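Local coordinates for protein TetR family transcriptional regulator (Rhodococcus erythropolis, PDB 4ZA6) that probably represses transcription of the quorum-sensing signal degradation gene qsdA by binding DNA as a TetR-family regulator, at residues T62-M67 with A121-E126; E76-V81 with E126-Q131; V85-E90 with T172-I177; L109-G114 with C154-Y159. All coordinates share one frame; numbering follows the deposited sequence.

In the fold
All four contacts lie in the helical body beyond the DNA-binding end of the chain. Interactions 1 and 2 use neighbouring turns of helix 115-133, share Glu126, and have centres about 8 Å apart; the first brings in helix 47-69, the second helix 74-90. Interaction 3 uses a later part of helix 74-90 against helix 170-181, its centre about 14 Å from that of interaction 2. Interaction 4 joins the ends of helices 103-111 and 143-158, its centre about 12 Å from that of interaction 3, within whose loop it is nested along the chain. The other pairs cross along the chain, interleaving the C-terminal helices and tying the connecting helix 47-69 to them.

Interaction 1. Residues T62-M67 with A121-E126; sequences TYRKAM and ASITAE
Ile123 gives up the most surface here, and its branches serve different neighbours. CG2 packs against Tyr63 CD1 at 3.5 Å and also meets Met67 SD at 3.7 Å, while CB stands over one face of the Tyr63 ring. A beta-branched aliphatic suits the place because it can present several methyl and methylene groups to separate surfaces at once. With CG1 anti to the carbonyl carbon (chi1 -63°), that methylene faces Arg64, lying 4.0 Å from NH2 over a face of the guanidinium, while CD1 stays against Tyr63 CB. Tyr63 fills the buried side of the contact. Its OH comes within 3.4 Å of Thr124 OG1, a hydroxyl that is hydrogen-bonded to the carbonyl O of Ser120 in its own helix. The two short segments run nearly parallel, 21° apart with axes 11.1 Å from each other. Helix 47-69 is the long connecting helix of the TetR fold, leading from the DNA-binding region into the C-terminal domain, and this contact seats its far part against helix 115-133. On the outer side Arg64, long and bent at its second torsion, reaches Glu126 in a salt bridge. NH1 donates to OE1 at 3.0 Å, almost straight, with the acceptor in the guanidinium plane and approached on the syn side, though somewhat out of the carboxylate plane; NH2 adds a weak bond to the same oxygen. Glu60 also pairs with Arg64, so one cation probably steadies two acids. Met67 CE rests 3.8 Å from Glu126 OE2.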
loop_
_atom_site.group_PDB
_atom_site.type_symbol
_atom_site.label_atom_id
_atom_site.label_comp_id
_atom_site.label_asym_id
_atom_site.label_seq_id
_atom_site.Cartn_x
_atom_site.Cartn_y
_atom_site.Cartn_z
ATOM N N THR A 62 -4.712 4.406 -4.363
ATOM C CA THR A 62 -3.943 3.828 -5.478
ATOM C C THR A 62 -4.635 2.575 -6.019
ATOM O O THR A 62 -4.838 2.469 -7.237
ATOM C CB THR A 62 -2.487 3.590 -5.039
ATOM O OG1 THR A 62 -1.950 4.859 -4.709
ATOM C CG2 THR A 62 -1.621 2.942 -6.133
ATOM N N TYR A 63 -5.027 1.655 -5.114
ATOM C CA TYR A 63 -5.719 0.399 -5.445
ATOM C C TYR A 63 -7.059 0.664 -6.146
ATOM O O TYR A 63 -7.361 0.020 -7.148
ATOM C CB TYR A 63 -5.979 -0.404 -4.162
ATOM C CG TYR A 63 -4.978 -1.504 -3.889
ATOM C CD1 TYR A 63 -5.164 -2.788 -4.401
ATOM C CD2 TYR A 63 -3.897 -1.293 -3.045
ATOM C CE1 TYR A 63 -4.253 -3.815 -4.138
ATOM C CE2 TYR A 63 -2.966 -2.303 -2.796
ATOM C CZ TYR A 63 -3.174 -3.576 -3.307
ATOM O OH TYR A 63 -2.265 -4.582 -3.060
ATOM N N ARG A 64 -7.868 1.591 -5.597
ATOM C CA ARG A 64 -9.196 1.941 -6.110
ATOM C C ARG A 64 -9.117 2.499 -7.509
ATOM O O ARG A 64 -9.979 2.205 -8.331
ATOM C CB ARG A 64 -9.897 2.953 -5.179
ATOM C CG ARG A 64 -10.099 2.450 -3.738
ATOM C CD ARG A 64 -11.261 1.493 -3.589
ATOM N NE ARG A 64 -11.423 1.046 -2.204
ATOM C CZ ARG A 64 -11.820 -0.172 -1.872
ATOM N NH1 ARG A 64 -12.081 -1.069 -2.810
ATOM N NH2 ARG A 64 -11.938 -0.513 -0.596
ATOM N N LYS A 65 -8.105 3.326 -7.777
ATOM C CA LYS A 65 -7.893 3.918 -9.097
ATOM C C LYS A 65 -7.511 2.798 -10.059
ATOM O O LYS A 65 -8.141 2.649 -11.099
ATOM C CB LYS A 65 -6.801 5.008 -9.034
ATOM C CG LYS A 65 -6.638 5.785 -10.342
ATOM C CD LYS A 65 -5.503 6.785 -10.275
ATOM C CE LYS A 65 -5.291 7.492 -11.594
ATOM N NZ LYS A 65 -4.179 8.479 -11.528
ATOM N N ALA A 66 -6.563 1.944 -9.672
ATOM C CA ALA A 66 -6.147 0.832 -10.525
ATOM C C ALA A 66 -7.291 -0.133 -10.830
ATOM O O ALA A 66 -7.367 -0.606 -11.951
ATOM C CB ALA A 66 -4.974 0.090 -9.907
ATOM N N MET A 67 -8.182 -0.402 -9.854
ATOM C CA MET A 67 -9.344 -1.290 -10.023
ATOM C C MET A 67 -10.340 -0.758 -11.033
ATOM O O MET A 67 -10.965 -1.551 -11.734
ATOM C CB MET A 67 -10.065 -1.520 -8.689
ATOM C CG MET A 67 -9.365 -2.486 -7.754
ATOM S SD MET A 67 -9.920 -2.285 -6.025
ATOM C CE MET A 67 -11.560 -3.006 -6.124
ATOM N N ALA A 121 -3.893 -6.196 1.739
ATOM C CA ALA A 121 -4.466 -7.561 1.853
ATOM C C ALA A 121 -6.019 -7.576 1.824
ATOM O O ALA A 121 -6.603 -8.427 1.156
ATOM C CB ALA A 121 -3.958 -8.234 3.122
ATOM N N SER A 122 -6.677 -6.634 2.512
ATOM C CA SER A 122 -8.152 -6.566 2.527
ATOM C C SER A 122 -8.726 -6.079 1.192
ATOM O O SER A 122 -9.763 -6.580 0.771
ATOM C CB SER A 122 -8.656 -5.730 3.705
ATOM O OG SER A 122 -8.322 -4.368 3.516
ATOM N N ILE A 123 -8.056 -5.135 0.508
ATOM C CA ILE A 123 -8.507 -4.711 -0.832
ATOM C C ILE A 123 -8.226 -5.841 -1.816
ATOM O O ILE A 123 -9.095 -6.142 -2.642
ATOM C CB ILE A 123 -7.877 -3.371 -1.300
ATOM C CG1 ILE A 123 -8.295 -2.201 -0.362
ATOM C CG2 ILE A 123 -8.278 -3.077 -2.767
ATOM C CD1 ILE A 123 -7.534 -0.899 -0.589
ATOM N N THR A 124 -7.047 -6.525 -1.703
ATOM C CA THR A 124 -6.771 -7.675 -2.586
ATOM C C THR A 124 -7.842 -8.781 -2.408
ATOM O O THR A 124 -8.343 -9.297 -3.394
ATOM C CB THR A 124 -5.341 -8.216 -2.438
ATOM O OG1 THR A 124 -4.416 -7.144 -2.627
ATOM C CG2 THR A 124 -5.039 -9.355 -3.446
ATOM N N ALA A 125 -8.199 -9.100 -1.140
ATOM C CA ALA A 125 -9.221 -10.084 -0.767
ATOM C C ALA A 125 -10.578 -9.743 -1.440
ATOM O O ALA A 125 -11.263 -10.629 -1.931
ATOM C CB ALA A 125 -9.378 -10.105 0.760
ATOM N N GLU A 126 -10.935 -8.463 -1.460
ATOM C CA GLU A 126 -12.160 -7.929 -2.073
ATOM C C GLU A 126 -12.129 -8.147 -3.609
ATOM O O GLU A 126 -13.134 -8.575 -4.200
ATOM C CB GLU A 126 -12.300 -6.448 -1.703
ATOM C CG GLU A 126 -13.514 -5.753 -2.297
ATOM C CD GLU A 126 -13.383 -4.246 -2.369
ATOM O OE1 GLU A 126 -12.700 -3.650 -1.502
ATOM O OE2 GLU A 126 -13.994 -3.656 -3.286
#

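Interaction 2. Residues E76-V81 with E126-Q131; sequences EYILDV and EILQSQ
Ile127 leads the second segment into the contact and touches three residues of helix 74-90. Its CG2 lies 3.8 Å from Ile78 CG1, the two side chains lying alongside and pointed opposite ways, and approaches Tyr77 CE2 near the plane of the ring, at its edge. The longer branch continues beyond: a chi1 of -73° sets CG1 next to the backbone N, and from there CD1 meets Val81 CG1 tip to tip at 4.1 Å. Val81 itself also places CG2 over one face of the Tyr77 ring, so ring and valine pack on each other within their own helix. Next comes Leu128, which leaves its backbone pointing away from the partner helix, yet its CD2 still reaches Ile78 CD1, 3.8 Å away and at about a right angle. The segments are antiparallel, 159° between directions with axes 10.9 Å apart, and this buried aliphatic seam joins two helices of the all-helical TetR C-terminal domain. Isoleucine, valine and leucine suit it because their branched, wholly apolar ends offer methyls in several directions and leave no side-chain polar group to be satisfied in the interior. Gln131 closes the row. A kink about its CB-CG bond lays CG 4.1 Å from Ile78 CD1 and brings NE2 to 3.6 Å from Tyr77 CD2, amide and ring planes 32° apart. Its OE1 accepts from Gly74 N, which holds the buried amide, while Tyr77 OH bonds to Met67 O.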
loop_
_atom_site.group_PDB
_atom_site.type_symbol
_atom_site.label_atom_id
_atom_site.label_comp_id
_atom_site.label_asym_id
_atom_site.label_seq_id
_atom_site.Cartn_x
_atom_site.Cartn_y
_atom_site.Cartn_z
ATOM N N GLU A 76 -6.179 -12.184 -15.424
ATOM C CA GLU A 76 -5.627 -11.122 -16.271
ATOM C C GLU A 76 -5.949 -9.724 -15.713
ATOM O O GLU A 76 -5.101 -8.827 -15.785
ATOM C CB GLU A 76 -6.026 -11.291 -17.756
ATOM C CG GLU A 76 -7.364 -11.950 -18.018
ATOM C CD GLU A 76 -7.403 -13.449 -18.224
ATOM O OE1 GLU A 76 -7.123 -13.907 -19.354
ATOM O OE2 GLU A 76 -7.775 -14.163 -17.267
ATOM N N TYR A 77 -7.144 -9.568 -15.099
ATOM C CA TYR A 77 -7.579 -8.309 -14.462
ATOM C C TYR A 77 -6.776 -8.086 -13.198
ATOM O O TYR A 77 -6.334 -6.960 -12.961
ATOM C CB TYR A 77 -9.092 -8.331 -14.160
ATOM C CG TYR A 77 -9.595 -7.201 -13.285
ATOM C CD1 TYR A 77 -9.932 -5.968 -13.830
ATOM C CD2 TYR A 77 -9.765 -7.379 -11.914
ATOM C CE1 TYR A 77 -10.409 -4.931 -13.030
ATOM C CE2 TYR A 77 -10.246 -6.351 -11.106
ATOM C CZ TYR A 77 -10.556 -5.126 -11.667
ATOM O OH TYR A 77 -11.029 -4.108 -10.877
ATOM N N ILE A 78 -6.604 -9.146 -12.368
ATOM C CA ILE A 78 -5.854 -9.069 -11.115
ATOM C C ILE A 78 -4.417 -8.689 -11.424
ATOM O O ILE A 78 -3.865 -7.811 -10.770
ATOM C CB ILE A 78 -5.959 -10.390 -10.305
ATOM C CG1 ILE A 78 -7.427 -10.658 -9.867
ATOM C CG2 ILE A 78 -5.016 -10.361 -9.094
ATOM C CD1 ILE A 78 -7.786 -12.152 -9.701
ATOM N N LEU A 79 -3.835 -9.303 -12.479
ATOM C CA LEU A 79 -2.487 -8.976 -12.909
ATOM C C LEU A 79 -2.385 -7.520 -13.342
ATOM O O LEU A 79 -1.431 -6.839 -12.966
ATOM C CB LEU A 79 -1.977 -9.930 -13.998
ATOM C CG LEU A 79 -1.488 -11.298 -13.507
ATOM C CD1 LEU A 79 -1.229 -12.241 -14.708
ATOM C CD2 LEU A 79 -0.183 -11.187 -12.744
ATOM N N ASP A 80 -3.377 -7.031 -14.066
ATOM C CA ASP A 80 -3.394 -5.639 -14.502
ATOM C C ASP A 80 -3.474 -4.656 -13.323
ATOM O O ASP A 80 -2.761 -3.653 -13.322
ATOM C CB ASP A 80 -4.540 -5.395 -15.484
ATOM C CG ASP A 80 -4.431 -4.084 -16.232
ATOM O OD1 ASP A 80 -3.302 -3.551 -16.350
ATOM O OD2 ASP A 80 -5.439 -3.640 -16.770
ATOM N N VAL A 81 -4.351 -4.922 -12.344
ATOM C CA VAL A 81 -4.503 -4.049 -11.153
ATOM C C VAL A 81 -3.147 -3.950 -10.433
ATOM O O VAL A 81 -2.694 -2.840 -10.161
ATOM C CB VAL A 81 -5.604 -4.570 -10.189
ATOM C CG1 VAL A 81 -5.531 -3.887 -8.824
ATOM C CG2 VAL A 81 -6.998 -4.408 -10.802
ATOM N N GLU A 126 -10.935 -8.463 -1.460
ATOM C CA GLU A 126 -12.160 -7.929 -2.073
ATOM C C GLU A 126 -12.129 -8.147 -3.609
ATOM O O GLU A 126 -13.134 -8.575 -4.200
ATOM C CB GLU A 126 -12.300 -6.448 -1.703
ATOM C CG GLU A 126 -13.514 -5.753 -2.297
ATOM C CD GLU A 126 -13.383 -4.246 -2.369
ATOM O OE1 GLU A 126 -12.700 -3.650 -1.502
ATOM O OE2 GLU A 126 -13.994 -3.656 -3.286
ATOM N N ILE A 127 -10.980 -7.864 -4.238
ATOM C CA ILE A 127 -10.746 -8.065 -5.677
ATOM C C ILE A 127 -10.927 -9.564 -6.006
ATOM O O ILE A 127 -11.617 -9.910 -6.969
ATOM C CB ILE A 127 -9.351 -7.543 -6.120
ATOM C CG1 ILE A 127 -9.311 -6.005 -6.139
ATOM C CG2 ILE A 127 -8.968 -8.098 -7.506
ATOM C CD1 ILE A 127 -7.909 -5.395 -5.850
ATOM N N LEU A 128 -10.319 -10.437 -5.197
ATOM C CA LEU A 128 -10.413 -11.886 -5.364
ATOM C C LEU A 128 -11.840 -12.375 -5.224
ATOM O O LEU A 128 -12.305 -13.137 -6.078
ATOM C CB LEU A 128 -9.491 -12.632 -4.384
ATOM C CG LEU A 128 -7.992 -12.421 -4.581
ATOM C CD1 LEU A 128 -7.195 -13.070 -3.471
ATOM C CD2 LEU A 128 -7.528 -12.914 -5.944
ATOM N N GLN A 129 -12.559 -11.897 -4.194
ATOM C CA GLN A 129 -13.941 -12.301 -3.946
ATOM C C GLN A 129 -14.850 -11.866 -5.083
ATOM O O GLN A 129 -15.683 -12.658 -5.499
ATOM C CB GLN A 129 -14.447 -11.770 -2.595
ATOM C CG GLN A 129 -15.852 -12.263 -2.208
ATOM C CD GLN A 129 -15.917 -13.754 -1.966
ATOM O OE1 GLN A 129 -16.519 -14.515 -2.735
ATOM N NE2 GLN A 129 -15.295 -14.206 -0.891
ATOM N N SER A 130 -14.684 -10.637 -5.599
ATOM C CA SER A 130 -15.512 -10.150 -6.711
ATOM C C SER A 130 -15.276 -10.976 -7.966
ATOM O O SER A 130 -16.241 -11.306 -8.651
ATOM C CB SER A 130 -15.332 -8.650 -6.951
ATOM O OG SER A 130 -14.035 -8.305 -7.415
ATOM N N GLN A 131 -14.021 -11.367 -8.236
ATOM C CA GLN A 131 -13.698 -12.222 -9.388
ATOM C C GLN A 131 -14.286 -13.626 -9.252
ATOM O O GLN A 131 -14.715 -14.192 -10.246
ATOM C CB GLN A 131 -12.179 -12.248 -9.679
ATOM C CG GLN A 131 -11.636 -10.913 -10.220
ATOM C CD GLN A 131 -12.369 -10.416 -11.446
ATOM O OE1 GLN A 131 -12.575 -11.147 -12.411
ATOM N NE2 GLN A 131 -12.793 -9.170 -11.435
#

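Interaction 3. Residues V85-E90 with T172-I177; sequences VMRSVE and TALDLI
The guanidinium of Arg87, the flat group at this contact, meets Leu174 obliquely: Arg87 NH2 lies 4.4 Å from Leu174 CD1, a loose touch at the solvent-exposed margin. It is thus the charged end of Arg87, not its aliphatic part, that brushes the leucine, while a long, weak ion pair links NH1 to Glu171. Inside this margin, Met86 carries most of the contact. Its SD packs 3.7 Å from Ala173 CB, and its CE, turned at the third torsion (chi3 -82°), lies 3.8 Å from the same methyl, where a small residue leaves room for sulfur. The same CE reaches Leu174 CD2 at 3.8 Å and comes to 4.3 Å from Ile177 CD1. An unbranched, flexible methionine suits this gap, since the segment axes stay 12.3 Å apart and its long chain reaches across. The backbones are correspondingly well separated, Met86 CA and Ala173 CA being 9.1 Å apart. Leu158 of helix 143-158 also touches Met86, nearest at its carbonyl O, and Ile177 meets Cys154 of that helix. The segments run at 156° to each other, an antiparallel helix pair packed mainly through one methionine, within the all-helical C-terminal domain of the TetR fold.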
loop_
_atom_site.group_PDB
_atom_site.type_symbol
_atom_site.label_atom_id
_atom_site.label_comp_id
_atom_site.label_asym_id
_atom_site.label_seq_id
_atom_site.Cartn_x
_atom_site.Cartn_y
_atom_site.Cartn_z
ATOM N N VAL A 85 -0.829 -0.664 -9.807
ATOM C CA VAL A 85 -0.545 -0.228 -8.440
ATOM C C VAL A 85 0.994 -0.139 -8.256
ATOM O O VAL A 85 1.495 0.894 -7.837
ATOM C CB VAL A 85 -1.206 -1.159 -7.377
ATOM C CG1 VAL A 85 -0.671 -0.864 -5.970
ATOM C CG2 VAL A 85 -2.719 -1.021 -7.390
ATOM N N MET A 86 1.733 -1.199 -8.614
ATOM C CA MET A 86 3.192 -1.213 -8.434
ATOM C C MET A 86 3.937 -0.127 -9.202
ATOM O O MET A 86 4.848 0.492 -8.651
ATOM C CB MET A 86 3.773 -2.593 -8.704
ATOM C CG MET A 86 3.362 -3.592 -7.664
ATOM S SD MET A 86 4.283 -5.130 -7.810
ATOM C CE MET A 86 3.349 -5.968 -9.116
ATOM N N ARG A 87 3.536 0.120 -10.453
ATOM C CA ARG A 87 4.151 1.155 -11.275
ATOM C C ARG A 87 3.788 2.544 -10.790
ATOM O O ARG A 87 4.620 3.442 -10.883
ATOM C CB ARG A 87 3.835 0.944 -12.760
ATOM C CG ARG A 87 4.566 -0.263 -13.311
ATOM C CD ARG A 87 4.403 -0.439 -14.808
ATOM N NE ARG A 87 3.334 -1.391 -15.094
ATOM C CZ ARG A 87 3.520 -2.660 -15.451
ATOM N NH1 ARG A 87 4.742 -3.134 -15.639
ATOM N NH2 ARG A 87 2.481 -3.451 -15.658
ATOM N N SER A 88 2.574 2.711 -10.198
ATOM C CA SER A 88 2.143 3.999 -9.638
ATOM C C SER A 88 2.966 4.314 -8.380
ATOM O O SER A 88 3.422 5.437 -8.197
ATOM C CB SER A 88 0.652 3.978 -9.317
ATOM O OG SER A 88 0.268 5.220 -8.752
ATOM N N VAL A 89 3.192 3.311 -7.552
ATOM C CA VAL A 89 4.006 3.425 -6.338
ATOM C C VAL A 89 5.474 3.726 -6.724
ATOM O O VAL A 89 6.074 4.627 -6.147
ATOM C CB VAL A 89 3.882 2.175 -5.455
ATOM C CG1 VAL A 89 4.916 2.185 -4.316
ATOM C CG2 VAL A 89 2.471 2.044 -4.899
ATOM N N GLU A 90 6.022 3.009 -7.721
ATOM C CA GLU A 90 7.392 3.221 -8.214
ATOM C C GLU A 90 7.621 4.678 -8.722
ATOM O O GLU A 90 8.691 5.242 -8.488
ATOM C CB GLU A 90 7.719 2.174 -9.305
ATOM C CG GLU A 90 9.138 2.218 -9.849
ATOM C CD GLU A 90 9.358 1.420 -11.126
ATOM O OE1 GLU A 90 8.447 1.392 -11.986
ATOM O OE2 GLU A 90 10.456 0.837 -11.275
ATOM N N THR A 172 8.978 -9.691 -11.637
ATOM C CA THR A 172 9.128 -10.845 -10.742
ATOM C C THR A 172 7.934 -10.910 -9.801
ATOM O O THR A 172 7.433 -11.996 -9.559
ATOM C CB THR A 172 10.478 -10.797 -10.000
ATOM O OG1 THR A 172 11.532 -10.846 -10.960
ATOM C CG2 THR A 172 10.652 -11.944 -9.042
ATOM N N ALA A 173 7.445 -9.771 -9.315
ATOM C CA ALA A 173 6.279 -9.777 -8.415
ATOM C C ALA A 173 5.044 -10.274 -9.181
ATOM O O ALA A 173 4.284 -11.076 -8.644
ATOM C CB ALA A 173 6.032 -8.386 -7.836
ATOM N N LEU A 174 4.895 -9.867 -10.461
ATOM C CA LEU A 174 3.784 -10.322 -11.304
ATOM C C LEU A 174 3.833 -11.824 -11.570
ATOM O O LEU A 174 2.781 -12.482 -11.644
ATOM C CB LEU A 174 3.778 -9.532 -12.616
ATOM C CG LEU A 174 3.299 -8.073 -12.478
ATOM C CD1 LEU A 174 3.435 -7.326 -13.802
ATOM C CD2 LEU A 174 1.874 -8.003 -11.978
ATOM N N ASP A 175 5.063 -12.366 -11.749
ATOM C CA ASP A 175 5.280 -13.796 -11.987
ATOM C C ASP A 175 4.800 -14.587 -10.775
ATOM O O ASP A 175 4.173 -15.637 -10.937
ATOM C CB ASP A 175 6.766 -14.075 -12.248
ATOM C CG ASP A 175 7.305 -13.609 -13.584
ATOM O OD1 ASP A 175 6.522 -13.549 -14.544
ATOM O OD2 ASP A 175 8.536 -13.372 -13.679
ATOM N N LEU A 176 5.060 -14.056 -9.564
ATOM C CA LEU A 176 4.635 -14.655 -8.282
ATOM C C LEU A 176 3.109 -14.614 -8.106
ATOM O O LEU A 176 2.530 -15.592 -7.631
ATOM C CB LEU A 176 5.339 -13.979 -7.107
ATOM C CG LEU A 176 6.813 -14.375 -6.911
ATOM C CD1 LEU A 176 7.515 -13.381 -6.002
ATOM C CD2 LEU A 176 6.949 -15.799 -6.322
ATOM N N ILE A 177 2.459 -13.507 -8.525
ATOM C CA ILE A 177 0.988 -13.379 -8.502
ATOM C C ILE A 177 0.385 -14.427 -9.432
ATOM O O ILE A 177 -0.525 -15.151 -9.015
ATOM C CB ILE A 177 0.514 -11.955 -8.854
ATOM C CG1 ILE A 177 1.016 -10.947 -7.830
ATOM C CG2 ILE A 177 -1.019 -11.892 -8.990
ATOM C CD1 ILE A 177 1.067 -9.535 -8.373
#

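Interaction 4. Residues L109-G114 with C154-Y159; sequences LAMMPG and CDVHLY
Met111 meets Tyr159 in a Met-aromatic contact, SD lying 5.4 Å from the ring centroid and 73° off the ring normal. The terminal CE reaches farther, 3.6 Å from Tyr159 CB, while SD also packs on Val156 CG1 at 3.8 Å. A bend at the third torsion (chi3 -78°) sends the methyl group off the line of the chain, so that sulfur and carbon can serve two partners, something a flexible thioether does easily. Beside it, Ala110 sets CB against Tyr159 CE2 at 4.0 Å; a small side chain lets the large ring come close to the helix. Helices 103-111 and 143-158 both end here, in the C-terminal domain of the TetR fold, and the tyrosine sits just past the end of the second. Asp155 is the polar element. Its OD2 stands 3.2 Å from Ala110 O; a charged carboxylate and a carbonyl would both be acceptors, so no bond is assigned. The nearby Glu117 would tend to raise the pKa of one of the two acids. Met111 passes the aspartate with CG 3.8 Å from Asp155 OD1. In the next shell Leu163 packs on both Met111 and Val156, and Phe106 meets the Tyr159 ring edge-to-face. A methylpentanediol molecule, probably from the crystallisation liquor, lies about 4 Å from the Tyr159 side chain, which may mark a pocket. One face of the same ring is covered by Leu158 CG, over its centre and 3.9 Å above the plane.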
loop_
_atom_site.group_PDB
_atom_site.type_symbol
_atom_site.label_atom_id
_atom_site.label_comp_id
_atom_site.label_asym_id
_atom_site.label_seq_id
_atom_site.Cartn_x
_atom_site.Cartn_y
_atom_site.Cartn_z
ATOM N N LEU A 109 7.090 0.032 8.202
ATOM C CA LEU A 109 5.675 0.313 7.893
ATOM C C LEU A 109 5.101 -0.484 6.701
ATOM O O LEU A 109 3.932 -0.873 6.716
ATOM C CB LEU A 109 5.499 1.826 7.647
ATOM C CG LEU A 109 5.798 2.747 8.824
ATOM C CD1 LEU A 109 5.606 4.189 8.425
ATOM C CD2 LEU A 109 4.924 2.429 10.018
ATOM N N ALA A 110 5.933 -0.729 5.682
ATOM C CA ALA A 110 5.527 -1.409 4.451
ATOM C C ALA A 110 5.686 -2.919 4.415
ATOM O O ALA A 110 4.910 -3.580 3.739
ATOM C CB ALA A 110 6.265 -0.806 3.269
ATOM N N MET A 111 6.753 -3.455 5.019
ATOM C CA MET A 111 7.073 -4.887 4.869
ATOM C C MET A 111 6.977 -5.756 6.098
ATOM O O MET A 111 7.284 -6.940 6.049
ATOM C CB MET A 111 8.396 -5.053 4.127
ATOM C CG MET A 111 8.238 -4.761 2.648
ATOM S SD MET A 111 9.800 -4.569 1.829
ATOM C CE MET A 111 10.265 -2.853 2.326
ATOM N N MET A 112 6.516 -5.172 7.186
ATOM C CA MET A 112 6.236 -5.845 8.434
ATOM C C MET A 112 4.714 -5.786 8.546
ATOM O O MET A 112 4.152 -4.767 8.109
ATOM C CB MET A 112 6.859 -5.055 9.603
ATOM C CG MET A 112 6.755 -5.749 10.924
ATOM S SD MET A 112 7.415 -4.807 12.288
ATOM C CE MET A 112 6.020 -3.652 12.646
ATOM N N PRO A 113 4.006 -6.770 9.166
ATOM C CA PRO A 113 2.555 -6.603 9.338
ATOM C C PRO A 113 2.235 -5.265 10.014
ATOM O O PRO A 113 2.994 -4.793 10.853
ATOM C CB PRO A 113 2.174 -7.794 10.214
ATOM C CG PRO A 113 3.146 -8.855 9.803
ATOM C CD PRO A 113 4.443 -8.077 9.698
ATOM N N GLY A 114 1.219 -4.589 9.505
ATOM C CA GLY A 114 0.824 -3.270 9.987
ATOM C C GLY A 114 -0.211 -2.680 9.060
ATOM O O GLY A 114 -0.816 -3.412 8.273
ATOM N N CYS A 154 4.803 -9.964 -2.950
ATOM C CA CYS A 154 5.037 -8.836 -3.846
ATOM C C CYS A 154 5.778 -7.689 -3.261
ATOM O O CYS A 154 6.584 -7.092 -3.972
ATOM C CB CYS A 154 3.727 -8.362 -4.467
ATOM S SG CYS A 154 2.969 -9.577 -5.566
ATOM N N ASP A 155 5.431 -7.281 -2.026
ATOM C CA ASP A 155 6.010 -6.071 -1.479
ATOM C C ASP A 155 7.540 -5.990 -1.374
ATOM O O ASP A 155 8.106 -4.932 -1.713
ATOM C CB ASP A 155 5.255 -5.541 -0.276
ATOM C CG ASP A 155 5.209 -6.420 0.953
ATOM O OD1 ASP A 155 5.997 -7.423 1.018
ATOM O OD2 ASP A 155 4.413 -6.103 1.866
ATOM N N VAL A 156 8.217 -7.123 -1.063
ATOM C CA VAL A 156 9.692 -7.136 -1.000
ATOM C C VAL A 156 10.325 -6.886 -2.373
ATOM O O VAL A 156 11.466 -6.431 -2.447
ATOM C CB VAL A 156 10.306 -8.369 -0.262
ATOM C CG1 VAL A 156 10.018 -8.297 1.242
ATOM C CG2 VAL A 156 9.793 -9.681 -0.851
ATOM N N HIS A 157 9.579 -7.204 -3.461
ATOM C CA HIS A 157 10.046 -7.001 -4.833
ATOM C C HIS A 157 9.791 -5.577 -5.240
ATOM O O HIS A 157 10.684 -4.944 -5.818
ATOM C CB HIS A 157 9.407 -8.002 -5.809
ATOM C CG HIS A 157 9.918 -9.389 -5.616
ATOM N ND1 HIS A 157 11.196 -9.738 -5.982
ATOM C CD2 HIS A 157 9.324 -10.456 -5.040
ATOM C CE1 HIS A 157 11.333 -11.007 -5.647
ATOM N NE2 HIS A 157 10.230 -11.486 -5.099
ATOM N N LEU A 158 8.585 -5.052 -4.939
ATOM C CA LEU A 158 8.289 -3.648 -5.238
ATOM C C LEU A 158 9.333 -2.730 -4.610
ATOM O O LEU A 158 9.819 -1.800 -5.262
ATOM C CB LEU A 158 6.882 -3.286 -4.757
ATOM C CG LEU A 158 6.441 -1.832 -4.908
ATOM C CD1 LEU A 158 6.634 -1.309 -6.348
ATOM C CD2 LEU A 158 5.016 -1.655 -4.427
ATOM N N TYR A 159 9.695 -3.004 -3.354
ATOM C CA TYR A 159 10.636 -2.184 -2.601
ATOM C C TYR A 159 12.052 -2.738 -2.553
ATOM O O TYR A 159 12.799 -2.343 -1.659
ATOM C CB TYR A 159 10.082 -1.923 -1.176
ATOM C CG TYR A 159 8.690 -1.333 -1.167
ATOM C CD1 TYR A 159 8.450 -0.059 -1.672
ATOM C CD2 TYR A 159 7.609 -2.054 -0.670
ATOM C CE1 TYR A 159 7.164 0.469 -1.714
ATOM C CE2 TYR A 159 6.315 -1.537 -0.714
ATOM C CZ TYR A 159 6.103 -0.267 -1.215
ATOM O OH TYR A 159 4.836 0.253 -1.253
#